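Local coordinates for protein aminoglycoside-O-phosphotransferase VIII (Streptomyces rimosus, PDB 4H05) that transfers a phosphate group from ATP to the 3'-hydroxyl of aminoglycoside antibiotics, a modification that confers resistance, at residues 177-182 / 260-265. Residues are numbered along the deposited sequence; the frame is centred on the assembly and turned at random.
Sequences TRPADE and EEKLAF
A CH-pi contact between Pro179 and Phe265 and a salt bridge between Asp181 and Lys262 hold a surface loop against the first turns of the C-terminal helix 260-270. The loop, 177-182, leads from the end of helix 167-177 toward strand 184-187. Pro179 lays the CD edge of its pyrrolidine ring over the middle of one face of the Phe265 ring; CD lies 3.4 Å from the ring centroid and only 9° off the ring normal. Proline suits this place because its CD, bonded to the electron-withdrawing backbone nitrogen, carries slightly polarised C-H groups that an aromatic face accepts well. Phe265 reaches the loop because its CG stands anti to the backbone N (chi1 179°), and the ring also meets Arg178 and Thr177, which precede Pro179. Arg178 brings its backbone CA within 3.4 Å of Phe265 CE1, while its guanidinium points away from the ring and its side chain touches Leu137 and Val141. Near the plane of the ring, Thr177 OG1 lies 3.7 Å from Phe265 CD1, but its polar partner is the carbonyl of Glu173, one helical turn earlier. In the two-lobed, kinase-like fold of this family the contact lies in the mainly helical C-terminal lobe, away from the predicted catalytic and magnesium-binding residues. Leu137 of helix 137-150 also touches Phe265, whose side chain is buried. One helical turn before Phe265, Lys262 stretches past Pro179, and NZ donates a hydrogen bond within the salt bridge to Asp181 OD2, 3.0 Å away; aspartate's short side chain keeps its carboxylate close to the loop backbone. The ammonium approaches on the syn side, 23° out of the carboxylate plane. Lysine's length spans the gap; NZ forms a second salt bridge with Asp218, and two carboxylates near one ammonium probably favour its charged form.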
# COMPACT_ATOMS: atom_id res chain seq x y z
N THR A 177 -6.90 7.33 21.57
CA THR A 177 -5.57 6.72 21.57
C THR A 177 -4.51 7.41 20.72
O THR A 177 -3.38 6.98 20.72
CB THR A 177 -5.69 5.25 21.15
OG1 THR A 177 -6.49 5.12 19.94
CG2 THR A 177 -6.43 4.48 22.27
N ARG A 178 -4.78 8.52 20.06
CA ARG A 178 -3.71 9.03 19.16
C ARG A 178 -2.38 9.16 19.88
O ARG A 178 -2.33 9.58 20.99
CB ARG A 178 -4.07 10.29 18.34
CG ARG A 178 -3.45 11.61 18.71
CD ARG A 178 -4.15 12.73 17.90
NE ARG A 178 -3.24 13.47 17.02
CZ ARG A 178 -3.60 14.31 16.05
NH1 ARG A 178 -4.87 14.59 15.75
NH2 ARG A 178 -2.64 14.91 15.35
N PRO A 179 -1.28 8.75 19.24
CA PRO A 179 0.01 8.90 19.91
C PRO A 179 0.39 10.34 20.28
O PRO A 179 -0.04 11.30 19.63
CB PRO A 179 0.99 8.31 18.90
CG PRO A 179 0.16 7.32 18.17
CD PRO A 179 -1.14 8.01 17.98
N ALA A 180 1.14 10.44 21.37
CA ALA A 180 1.85 11.66 21.80
C ALA A 180 2.83 12.26 20.76
O ALA A 180 2.95 13.47 20.63
CB ALA A 180 2.62 11.34 23.09
N ASP A 181 3.56 11.40 20.05
CA ASP A 181 4.65 11.84 19.16
C ASP A 181 4.56 11.01 17.86
O ASP A 181 3.94 9.96 17.85
CB ASP A 181 5.96 11.54 19.85
CG ASP A 181 6.15 10.05 20.06
OD1 ASP A 181 5.50 9.55 21.01
OD2 ASP A 181 6.86 9.39 19.22
N GLU A 182 5.12 11.52 16.76
CA GLU A 182 5.25 10.78 15.51
C GLU A 182 6.73 10.65 15.33
O GLU A 182 7.40 11.66 15.25
CB GLU A 182 4.68 11.55 14.31
CG GLU A 182 3.18 11.54 14.20
CD GLU A 182 2.72 12.50 13.16
OE1 GLU A 182 2.20 12.02 12.13
OE2 GLU A 182 2.90 13.72 13.37
N GLU A 260 4.08 -1.53 20.97
CA GLU A 260 2.90 -2.27 20.66
C GLU A 260 1.65 -1.30 20.66
O GLU A 260 0.71 -1.53 19.92
CB GLU A 260 2.79 -3.41 21.72
CG GLU A 260 2.67 -4.85 21.19
CD GLU A 260 3.95 -5.47 20.69
OE1 GLU A 260 5.03 -5.26 21.31
OE2 GLU A 260 3.88 -6.21 19.68
N GLU A 261 1.71 -0.21 21.41
CA GLU A 261 0.61 0.75 21.45
C GLU A 261 0.48 1.51 20.09
O GLU A 261 -0.64 1.69 19.58
CB GLU A 261 0.79 1.76 22.60
CG GLU A 261 0.84 1.16 24.04
CD GLU A 261 2.25 0.72 24.56
OE1 GLU A 261 2.32 0.43 25.77
OE2 GLU A 261 3.29 0.62 23.81
N LYS A 262 1.61 1.94 19.54
CA LYS A 262 1.66 2.57 18.16
C LYS A 262 1.18 1.56 17.11
O LYS A 262 0.39 1.82 16.22
CB LYS A 262 3.07 3.11 17.87
CG LYS A 262 3.43 4.41 18.61
CD LYS A 262 4.89 4.79 18.40
CE LYS A 262 5.22 6.28 18.55
NZ LYS A 262 6.60 6.66 18.02
N LEU A 263 1.57 0.33 17.24
CA LEU A 263 1.06 -0.64 16.25
C LEU A 263 -0.44 -0.73 16.36
O LEU A 263 -1.17 -0.81 15.35
CB LEU A 263 1.66 -2.02 16.51
CG LEU A 263 2.98 -2.52 15.97
CD1 LEU A 263 3.85 -1.45 15.39
CD2 LEU A 263 3.70 -3.49 16.93
N ALA A 264 -0.92 -0.83 17.58
CA ALA A 264 -2.37 -0.91 17.79
C ALA A 264 -3.06 0.29 17.16
O ALA A 264 -4.03 0.12 16.41
CB ALA A 264 -2.72 -1.12 19.26
N PHE A 265 -2.46 1.47 17.33
CA PHE A 265 -3.01 2.69 16.83
C PHE A 265 -3.01 2.69 15.33
O PHE A 265 -3.99 3.02 14.73
CB PHE A 265 -2.29 3.93 17.32
CG PHE A 265 -2.88 5.19 16.75
CD1 PHE A 265 -4.02 5.73 17.28
CD2 PHE A 265 -2.34 5.76 15.61
CE1 PHE A 265 -4.60 6.85 16.74
CE2 PHE A 265 -2.88 6.89 15.07
CZ PHE A 265 -4.03 7.44 15.61